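Local atomic coordinates of serine acetyltransferase (Entamoeba histolytica, PDB entry 3P1B), a protein that probably catalyses the transfer of an acetyl group from acetyl-CoA to the hydroxyl of L-serine, a step of cysteine synthesis. Residues V245-R250 with V261-T266; A191-W196 with P225-Y230; W196-Q201 with Y230-T235. All coordinates share one frame; numbering follows the deposited sequence.

Contact 1. Residues V245-R250 with V261-T266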
loop_
_atom_site.group_PDB
_atom_site.type_symbol
_atom_site.label_atom_id
_atom_site.label_comp_id
_atom_site.label_asym_id
_atom_site.label_seq_id
_atom_site.Cartn_x
_atom_site.Cartn_y
_atom_site.Cartn_z
ATOM N N VAL A 245 23.912 -13.860 6.917
ATOM C CA VAL A 245 23.458 -13.734 8.277
ATOM C C VAL A 245 23.286 -15.149 8.827
ATOM O O VAL A 245 22.546 -15.957 8.271
ATOM C CB VAL A 245 22.160 -12.933 8.386
ATOM C CG1 VAL A 245 21.652 -12.980 9.813
ATOM C CG2 VAL A 245 22.413 -11.471 7.953
ATOM N N GLY A 246 23.977 -15.459 9.919
ATOM C CA GLY A 246 23.903 -16.815 10.468
ATOM C C GLY A 246 22.579 -17.070 11.157
ATOM O O GLY A 246 21.706 -16.189 11.176
ATOM N N SER A 247 22.440 -18.268 11.737
ATOM C CA SER A 247 21.251 -18.661 12.478
ATOM C C SER A 247 21.211 -18.040 13.874
ATOM O O SER A 247 22.256 -17.622 14.411
ATOM C CB SER A 247 21.150 -20.187 12.549
ATOM O OG SER A 247 21.214 -20.767 11.252
ATOM N N HIS A 248 20.008 -17.952 14.450
ATOM C CA HIS A 248 19.791 -17.351 15.776
ATOM C C HIS A 248 20.385 -15.943 15.885
ATOM O O HIS A 248 21.107 -15.668 16.834
ATOM C CB HIS A 248 20.361 -18.265 16.896
ATOM C CG HIS A 248 19.761 -19.646 16.893
ATOM N ND1 HIS A 248 20.330 -20.699 16.206
ATOM C CD2 HIS A 248 18.606 -20.124 17.424
ATOM C CE1 HIS A 248 19.569 -21.775 16.333
ATOM N NE2 HIS A 248 18.519 -21.452 17.070
ATOM N N VAL A 249 20.153 -15.107 14.868
ATOM C CA VAL A 249 20.550 -13.707 14.876
ATOM C C VAL A 249 19.261 -12.900 15.087
ATOM O O VAL A 249 18.223 -13.236 14.546
ATOM C CB VAL A 249 21.272 -13.342 13.548
ATOM C CG1 VAL A 249 21.541 -11.845 13.425
ATOM C CG2 VAL A 249 22.595 -14.135 13.464
ATOM N N ARG A 250 19.317 -11.891 15.941
ATOM C CA ARG A 250 18.201 -10.943 16.062
ATOM C C ARG A 250 18.801 -9.619 15.672
ATOM O O ARG A 250 19.832 -9.233 16.184
ATOM C CB ARG A 250 17.692 -10.883 17.485
ATOM C CG ARG A 250 17.346 -12.232 18.082
ATOM C CD ARG A 250 17.973 -12.315 19.497
ATOM N NE ARG A 250 17.637 -13.546 20.209
ATOM C CZ ARG A 250 17.045 -13.605 21.407
ATOM N NH1 ARG A 250 16.719 -12.492 22.071
ATOM N NH2 ARG A 250 16.782 -14.796 21.948
ATOM N N VAL A 261 27.075 -11.495 9.314
ATOM C CA VAL A 261 26.653 -11.514 10.705
ATOM C C VAL A 261 26.722 -12.960 11.208
ATOM O O VAL A 261 25.972 -13.833 10.750
ATOM C CB VAL A 261 25.229 -10.904 10.910
ATOM C CG1 VAL A 261 24.750 -11.086 12.364
ATOM C CG2 VAL A 261 25.191 -9.405 10.511
ATOM N N ASP A 262 27.630 -13.195 12.156
ATOM C CA ASP A 262 27.860 -14.520 12.722
ATOM C C ASP A 262 26.627 -15.021 13.462
ATOM O O ASP A 262 25.892 -14.222 14.056
ATOM C CB ASP A 262 29.045 -14.475 13.690
ATOM C CG ASP A 262 30.384 -14.300 12.977
ATOM O OD1 ASP A 262 30.483 -14.671 11.777
ATOM O OD2 ASP A 262 31.334 -13.778 13.608
ATOM N N SER A 263 26.410 -16.336 13.425
ATOM C CA SER A 263 25.335 -16.978 14.186
ATOM C C SER A 263 25.331 -16.598 15.681
ATOM O O SER A 263 26.342 -16.128 16.235
ATOM C CB SER A 263 25.405 -18.496 14.035
ATOM O OG SER A 263 24.977 -18.925 12.751
ATOM N N ASN A 264 24.172 -16.769 16.314
ATOM C CA ASN A 264 24.016 -16.611 17.770
ATOM C C ASN A 264 24.313 -15.210 18.351
ATOM O O ASN A 264 24.782 -15.094 19.496
ATOM C CB ASN A 264 24.827 -17.695 18.510
ATOM C CG ASN A 264 24.526 -19.102 18.003
ATOM O OD1 ASN A 264 23.498 -19.693 18.339
ATOM N ND2 ASN A 264 25.446 -19.657 17.216
ATOM N N GLN A 265 24.020 -14.160 17.577
ATOM C CA GLN A 265 24.245 -12.772 18.001
ATOM C C GLN A 265 22.954 -11.952 18.130
ATOM O O GLN A 265 21.923 -12.299 17.561
ATOM C CB GLN A 265 25.115 -12.043 16.977
ATOM C CG GLN A 265 26.619 -12.277 17.051
ATOM C CD GLN A 265 27.393 -11.191 16.296
ATOM O OE1 GLN A 265 27.815 -11.373 15.142
ATOM N NE2 GLN A 265 27.570 -10.043 16.951
ATOM N N THR A 266 23.043 -10.844 18.868
ATOM C CA THR A 266 22.071 -9.767 18.778
ATOM C C THR A 266 22.761 -8.500 18.269
ATOM O O THR A 266 23.775 -8.071 18.807
ATOM C CB THR A 266 21.338 -9.526 20.109
ATOM O OG1 THR A 266 20.671 -10.733 20.495
ATOM C CG2 THR A 266 20.285 -8.429 19.961
#

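Contact 2. Residues A191-W196 with P225-Y230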
loop_
_atom_site.group_PDB
_atom_site.type_symbol
_atom_site.label_atom_id
_atom_site.label_comp_id
_atom_site.label_asym_id
_atom_site.label_seq_id
_atom_site.Cartn_x
_atom_site.Cartn_y
_atom_site.Cartn_z
ATOM N N ALA A 191 17.606 -13.452 -2.816
ATOM C CA ALA A 191 17.513 -13.637 -1.356
ATOM C C ALA A 191 17.343 -15.135 -1.015
ATOM O O ALA A 191 16.648 -15.874 -1.703
ATOM C CB ALA A 191 16.313 -12.859 -0.806
ATOM N N ILE A 192 18.019 -15.608 0.040
ATOM C CA ILE A 192 17.759 -16.991 0.503
ATOM C C ILE A 192 17.437 -16.860 1.988
ATOM O O ILE A 192 18.177 -16.205 2.667
ATOM C CB ILE A 192 19.002 -17.888 0.270
ATOM C CG1 ILE A 192 19.059 -18.286 -1.212
ATOM C CG2 ILE A 192 18.999 -19.130 1.185
ATOM C CD1 ILE A 192 20.416 -18.774 -1.618
ATOM N N ILE A 193 16.307 -17.392 2.451
ATOM C CA ILE A 193 15.891 -17.236 3.852
ATOM C C ILE A 193 15.578 -18.650 4.404
ATOM O O ILE A 193 14.855 -19.416 3.814
ATOM C CB ILE A 193 14.615 -16.285 4.053
ATOM C CG1 ILE A 193 14.846 -14.854 3.470
ATOM C CG2 ILE A 193 14.298 -16.177 5.545
ATOM C CD1 ILE A 193 13.499 -13.962 3.274
ATOM N N GLY A 194 16.152 -18.975 5.552
ATOM C CA GLY A 194 15.962 -20.297 6.131
ATOM C C GLY A 194 14.689 -20.400 6.954
ATOM O O GLY A 194 13.751 -19.618 6.782
ATOM N N GLU A 195 14.676 -21.346 7.894
ATOM C CA GLU A 195 13.417 -21.743 8.581
ATOM C C GLU A 195 13.108 -20.764 9.701
ATOM O O GLU A 195 14.008 -20.173 10.220
ATOM C CB GLU A 195 13.632 -23.130 9.212
ATOM C CG GLU A 195 12.339 -23.853 9.521
ATOM C CD GLU A 195 11.679 -24.404 8.292
ATOM O OE1 GLU A 195 10.460 -24.705 8.348
ATOM O OE2 GLU A 195 12.361 -24.531 7.261
ATOM N N TRP A 196 11.847 -20.616 10.108
ATOM C CA TRP A 196 11.514 -19.836 11.324
ATOM C C TRP A 196 12.026 -18.395 11.234
ATOM O O TRP A 196 12.535 -17.813 12.197
ATOM C CB TRP A 196 11.973 -20.537 12.648
ATOM C CG TRP A 196 10.991 -21.541 13.149
ATOM C CD1 TRP A 196 11.091 -22.904 13.059
ATOM C CD2 TRP A 196 9.718 -21.271 13.758
ATOM N NE1 TRP A 196 9.954 -23.507 13.600
ATOM C CE2 TRP A 196 9.103 -22.527 14.031
ATOM C CE3 TRP A 196 9.036 -20.087 14.113
ATOM C CZ2 TRP A 196 7.860 -22.634 14.639
ATOM C CZ3 TRP A 196 7.796 -20.200 14.728
ATOM C CH2 TRP A 196 7.209 -21.479 14.965
ATOM N N PRO A 225 21.042 -10.941 0.468
ATOM C CA PRO A 225 21.494 -11.814 1.562
ATOM C C PRO A 225 21.028 -13.279 1.539
ATOM O O PRO A 225 20.127 -13.646 0.825
ATOM C CB PRO A 225 20.932 -11.125 2.827
ATOM C CG PRO A 225 20.696 -9.675 2.403
ATOM C CD PRO A 225 20.201 -9.846 0.980
ATOM N N THR A 226 21.687 -14.086 2.367
ATOM C CA THR A 226 21.325 -15.458 2.666
ATOM C C THR A 226 21.189 -15.433 4.177
ATOM O O THR A 226 22.097 -15.014 4.864
ATOM C CB THR A 226 22.463 -16.388 2.262
ATOM O OG1 THR A 226 22.486 -16.474 0.831
ATOM C CG2 THR A 226 22.296 -17.794 2.890
ATOM N N VAL A 227 20.025 -15.821 4.667
ATOM C CA VAL A 227 19.694 -15.694 6.075
ATOM C C VAL A 227 19.489 -17.085 6.627
ATOM O O VAL A 227 18.829 -17.895 6.017
ATOM C CB VAL A 227 18.415 -14.815 6.249
ATOM C CG1 VAL A 227 17.888 -14.855 7.694
ATOM C CG2 VAL A 227 18.719 -13.377 5.835
ATOM N N GLY A 228 20.079 -17.382 7.782
ATOM C CA GLY A 228 19.927 -18.725 8.366
ATOM C C GLY A 228 18.564 -18.994 9.016
ATOM O O GLY A 228 17.564 -18.353 8.663
ATOM N N ASP A 229 18.540 -19.901 10.001
ATOM C CA ASP A 229 17.300 -20.362 10.622
ATOM C C ASP A 229 17.074 -19.571 11.920
ATOM O O ASP A 229 18.024 -19.119 12.492
ATOM C CB ASP A 229 17.449 -21.844 10.962
ATOM C CG ASP A 229 17.457 -22.771 9.714
ATOM O OD1 ASP A 229 16.885 -22.456 8.619
ATOM O OD2 ASP A 229 18.013 -23.886 9.879
ATOM N N TYR A 230 15.831 -19.408 12.398
ATOM C CA TYR A 230 15.598 -18.662 13.667
ATOM C C TYR A 230 16.149 -17.223 13.680
ATOM O O TYR A 230 16.699 -16.752 14.678
ATOM C CB TYR A 230 16.111 -19.467 14.902
ATOM C CG TYR A 230 15.508 -20.842 14.934
ATOM C CD1 TYR A 230 14.260 -21.067 15.525
ATOM C CD2 TYR A 230 16.157 -21.919 14.325
ATOM C CE1 TYR A 230 13.683 -22.335 15.509
ATOM C CE2 TYR A 230 15.583 -23.193 14.299
ATOM C CZ TYR A 230 14.349 -23.388 14.893
ATOM O OH TYR A 230 13.768 -24.635 14.883
HETATM O O HOH W 1 15.338 -17.450 9.799
#

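Contact 3. Residues W196-Q201 with Y230-T235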
loop_
_atom_site.group_PDB
_atom_site.type_symbol
_atom_site.label_atom_id
_atom_site.label_comp_id
_atom_site.label_asym_id
_atom_site.label_seq_id
_atom_site.Cartn_x
_atom_site.Cartn_y
_atom_site.Cartn_z
ATOM N N TRP A 196 11.847 -20.616 10.108
ATOM C CA TRP A 196 11.514 -19.836 11.324
ATOM C C TRP A 196 12.026 -18.395 11.234
ATOM O O TRP A 196 12.535 -17.813 12.197
ATOM C CB TRP A 196 11.973 -20.537 12.648
ATOM C CG TRP A 196 10.991 -21.541 13.149
ATOM C CD1 TRP A 196 11.091 -22.904 13.059
ATOM C CD2 TRP A 196 9.718 -21.271 13.758
ATOM N NE1 TRP A 196 9.954 -23.507 13.600
ATOM C CE2 TRP A 196 9.103 -22.527 14.031
ATOM C CE3 TRP A 196 9.036 -20.087 14.113
ATOM C CZ2 TRP A 196 7.860 -22.634 14.639
ATOM C CZ3 TRP A 196 7.796 -20.200 14.728
ATOM C CH2 TRP A 196 7.209 -21.479 14.965
ATOM N N CYS A 197 11.947 -17.821 10.047
ATOM C CA CYS A 197 12.326 -16.420 9.884
ATOM C C CYS A 197 11.119 -15.483 10.197
ATOM O O CYS A 197 10.039 -15.645 9.676
ATOM C CB CYS A 197 12.824 -16.183 8.452
ATOM S SG CYS A 197 13.435 -14.492 8.255
ATOM N N ARG A 198 11.321 -14.485 11.039
ATOM C CA ARG A 198 10.243 -13.562 11.429
ATOM C C ARG A 198 10.710 -12.172 11.029
ATOM O O ARG A 198 11.767 -11.719 11.433
ATOM C CB ARG A 198 10.060 -13.591 12.955
ATOM C CG ARG A 198 9.061 -12.592 13.504
ATOM C CD ARG A 198 8.947 -12.762 15.051
ATOM N NE ARG A 198 8.746 -14.175 15.388
ATOM C CZ ARG A 198 8.661 -14.704 16.609
ATOM N NH1 ARG A 198 8.771 -13.956 17.686
ATOM N NH2 ARG A 198 8.441 -16.002 16.758
ATOM N N ILE A 199 9.916 -11.496 10.228
ATOM C CA ILE A 199 10.351 -10.214 9.640
ATOM C C ILE A 199 9.284 -9.139 9.877
ATOM O O ILE A 199 8.090 -9.353 9.556
ATOM C CB ILE A 199 10.573 -10.400 8.074
ATOM C CG1 ILE A 199 11.934 -11.055 7.777
ATOM C CG2 ILE A 199 10.376 -9.097 7.305
ATOM C CD1 ILE A 199 12.119 -11.397 6.249
ATOM N N TYR A 200 9.698 -7.945 10.278
ATOM C CA TYR A 200 8.719 -6.870 10.511
ATOM C C TYR A 200 8.589 -5.911 9.309
ATOM O O TYR A 200 9.306 -6.038 8.290
ATOM C CB TYR A 200 9.088 -6.098 11.798
ATOM C CG TYR A 200 8.859 -6.950 12.996
ATOM C CD1 TYR A 200 7.615 -6.992 13.624
ATOM C CD2 TYR A 200 9.868 -7.817 13.459
ATOM C CE1 TYR A 200 7.391 -7.788 14.741
ATOM C CE2 TYR A 200 9.609 -8.707 14.538
ATOM C CZ TYR A 200 8.387 -8.675 15.170
ATOM O OH TYR A 200 8.162 -9.484 16.261
ATOM N N GLN A 201 7.646 -4.974 9.426
ATOM C CA GLN A 201 7.534 -3.852 8.508
ATOM C C GLN A 201 8.886 -3.130 8.251
ATOM O O GLN A 201 9.758 -3.071 9.130
ATOM C CB GLN A 201 6.472 -2.826 8.993
ATOM C CG GLN A 201 6.833 -2.164 10.371
ATOM C CD GLN A 201 6.350 -2.977 11.577
ATOM O OE1 GLN A 201 6.210 -4.203 11.524
ATOM N NE2 GLN A 201 6.095 -2.267 12.690
ATOM N N TYR A 230 15.831 -19.408 12.398
ATOM C CA TYR A 230 15.598 -18.662 13.667
ATOM C C TYR A 230 16.149 -17.223 13.680
ATOM O O TYR A 230 16.699 -16.752 14.678
ATOM C CB TYR A 230 16.111 -19.467 14.902
ATOM C CG TYR A 230 15.508 -20.842 14.934
ATOM C CD1 TYR A 230 14.260 -21.067 15.525
ATOM C CD2 TYR A 230 16.157 -21.919 14.325
ATOM C CE1 TYR A 230 13.683 -22.335 15.509
ATOM C CE2 TYR A 230 15.583 -23.193 14.299
ATOM C CZ TYR A 230 14.349 -23.388 14.893
ATOM O OH TYR A 230 13.768 -24.635 14.883
ATOM N N VAL A 231 16.013 -16.510 12.572
ATOM C CA VAL A 231 16.483 -15.129 12.493
ATOM C C VAL A 231 15.314 -14.127 12.668
ATOM O O VAL A 231 14.297 -14.289 12.044
ATOM C CB VAL A 231 17.214 -14.855 11.138
ATOM C CG1 VAL A 231 17.540 -13.416 10.965
ATOM C CG2 VAL A 231 18.518 -15.662 11.036
ATOM N N THR A 232 15.497 -13.082 13.475
ATOM C CA THR A 232 14.488 -12.010 13.589
ATOM C C THR A 232 15.079 -10.702 13.128
ATOM O O THR A 232 16.169 -10.314 13.563
ATOM C CB THR A 232 13.952 -11.858 15.038
ATOM O OG1 THR A 232 13.401 -13.106 15.468
ATOM C CG2 THR A 232 12.850 -10.749 15.137
ATOM N N ILE A 233 14.359 -10.033 12.241
ATOM C CA ILE A 233 14.812 -8.795 11.674
ATOM C C ILE A 233 13.781 -7.688 12.000
ATOM O O ILE A 233 12.666 -7.665 11.489
ATOM C CB ILE A 233 15.073 -8.881 10.144
ATOM C CG1 ILE A 233 15.809 -10.155 9.758
ATOM C CG2 ILE A 233 15.878 -7.653 9.688
ATOM C CD1 ILE A 233 15.685 -10.421 8.262
ATOM N N GLY A 234 14.235 -6.770 12.854
ATOM C CA GLY A 234 13.422 -5.750 13.483
ATOM C C GLY A 234 13.016 -4.672 12.503
ATOM O O GLY A 234 13.701 -4.455 11.466
ATOM N N THR A 235 11.900 -4.033 12.845
ATOM C CA THR A 235 11.275 -2.955 12.109
ATOM C C THR A 235 12.339 -1.978 11.529
ATOM O O THR A 235 13.193 -1.435 12.265
ATOM C CB THR A 235 10.308 -2.213 13.097
ATOM O OG1 THR A 235 11.105 -1.632 14.150
ATOM C CG2 THR A 235 9.357 -3.213 13.746
#

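Contact 1. Residues V245-R250 with V261-T266
Two successive coils of the hexapeptide beta-helix meet here at one corner, where residues 245-250 pass over residues 261-266. Gly-246 and Ser-263 come closest, with CA atoms 4.0 Å apart. The Gly-246 N donates to Val-261 O at 2.7 Å, nearly in line with the carbonyl. Gly-246 CA lies 3.3 Å from Ser-263 OG. Ser-263 OG lies beside its own backbone N (chi1 -73°), and from there it receives a weak bond from Ser-247 N at 2.8 Å. Asn-264 N then donates to Ser-247 O, and further on Arg-250 N donates to Gln-265 O.

Inside the corner, Val-249 and Val-261 pack across each other. Their CG1 methyls are 3.5 Å apart, which is tight for two carbons. The other methyl of Val-249, CG2, rests 3.4 Å from Asp-262 O, a buried carbonyl oxygen with no polar partner in the model.

On the outside, His-248 and Asn-264 lie side by side and point the same way, ring and amide planes 7° apart. Asn-264 OD1 is 3.7 Å from His-248 CB. Farther along, Arg-250 CD passes 3.3 Å from Thr-266 OG1. Valines turned inward and polar residues turned outward, with parallel coils bonded through the backbone, are typical of the left-handed parallel beta-helix.

Contact 2. Residues A191-W196 with P225-Y230
Trp-196 and Tyr-230 meet at the outer corner of two stacked coils, with nearly parallel ring planes. The five-membered ring of Trp-196 is 12° from the plane of the Tyr-230 ring, but the rings are strongly offset and share little area. Their centroids are 5.0 Å apart. It is Trp-196 CB that sits over one face of the tyrosine, toward the rim, in a CH-pi contact. The indole reaches past it, with Trp-196 CD1 3.6 Å from Tyr-230 CE1. Both residues have positive phi, which turns the backbone at the same place in each coil.

Beside them, the Asp-229 carboxylate reaches back to the other coil. Its CG lies beside the backbone N (chi1 -71°), and OD1 accepts a nearly straight bond from Glu-195 N at 2.6 Å. The amide comes from the anti side, 29° out of the carboxylate plane. Glu-195 CB also touches OD1, but the carboxylate of Glu-195 turns away from the other coil. Gly-194 CA lies 3.4 Å from Asp-229 OD1.

Ile-192 and Thr-226 lie side by side on the outer face, pointing the same way, with Ile-192 CG2 3.9 Å from Thr-226 CG2. Thr-226 OG1 is hydrogen-bonded to Lys-222 NZ. Their strands pair in parallel: Val-227 N donates to Ile-192 O at 2.8 Å. A water donates to both Glu-195 O and Gly-228 O.

Ile-193 and Val-227 turn inward onto Leu-205 of strand 204-206. Strands 192-193 and 226-227 are the middle pair of their parallel sheet, between strands 172-173 and 244-245. At the corner, the aromatic column continues to His-176 beyond Trp-196 and His-248 beyond Tyr-230.

Contact 3. Residues W196-Q201 with Y230-T235
Arg-198 and Thr-232 are paired on neighbouring parallel strands of the left-handed beta-helix, as are Ile-199 and Ile-233. Three backbone hydrogen bonds join the coils. Arg-198 N donates to Val-231 O at 3.1 Å, Ile-233 N to Arg-198 O, and Tyr-200 N to Ile-233 O. All three run nearly straight.

Apolar packing is found on the inner face. Ile-199 and Ile-233 lie side by side and point the same way, with Ile-199 CG1 3.8 Å from Ile-233 CD1. Both also touch Leu-205, in the strand of another side of the coil.

Polar side chains also reach the second subunit. Arg-198 CG is anti to the backbone N (chi1 175°), and the chain runs out before it bends near its end; NH1 is hydrogen-bonded to His-209 O of the second subunit. Tyr-200 OH is hydrogen-bonded to His-209 N of the second subunit. Thr-232 OG1 makes a weak bond to Gln-211 of that subunit.

The Tyr-200 ring is bordered by the facing coil. At its edge, near the ring plane, CE2 meets Thr-232 CG2 at 3.9 Å and CD2 meets Ile-233 O at 3.4 Å. The same carbonyl oxygen therefore takes the Tyr-200 amide and lies against its ring. Thr-235 crosses the base of this side chain. With its CG2 beside the backbone N and OG1 at chi1 64°, the methyl is placed 3.5 Å from Tyr-200 CB.

Contacts 2 and 3 join the same two coils one after the other across the corner, their segments alternating along the chain, and share Trp-196 and Tyr-230 there. Contact 1 repeats the corner farther along the helix, near the end of the modelled chain. The coils touch: Val-245 bonds to Thr-226 and Gly-228 of contact 2, and Val-249 O lies 2.9 Å from Thr-232 N of contact 3. Contact 3 is buried, and several of its polar side chains bond to the second subunit. Contacts 1 and 2 are partly buried. In these two, a side-chain oxygen meets a backbone amide at the turn, weakly from Ser-263 and firmly from Asp-229, whereas contact 3 has strand bonds alone between its backbones.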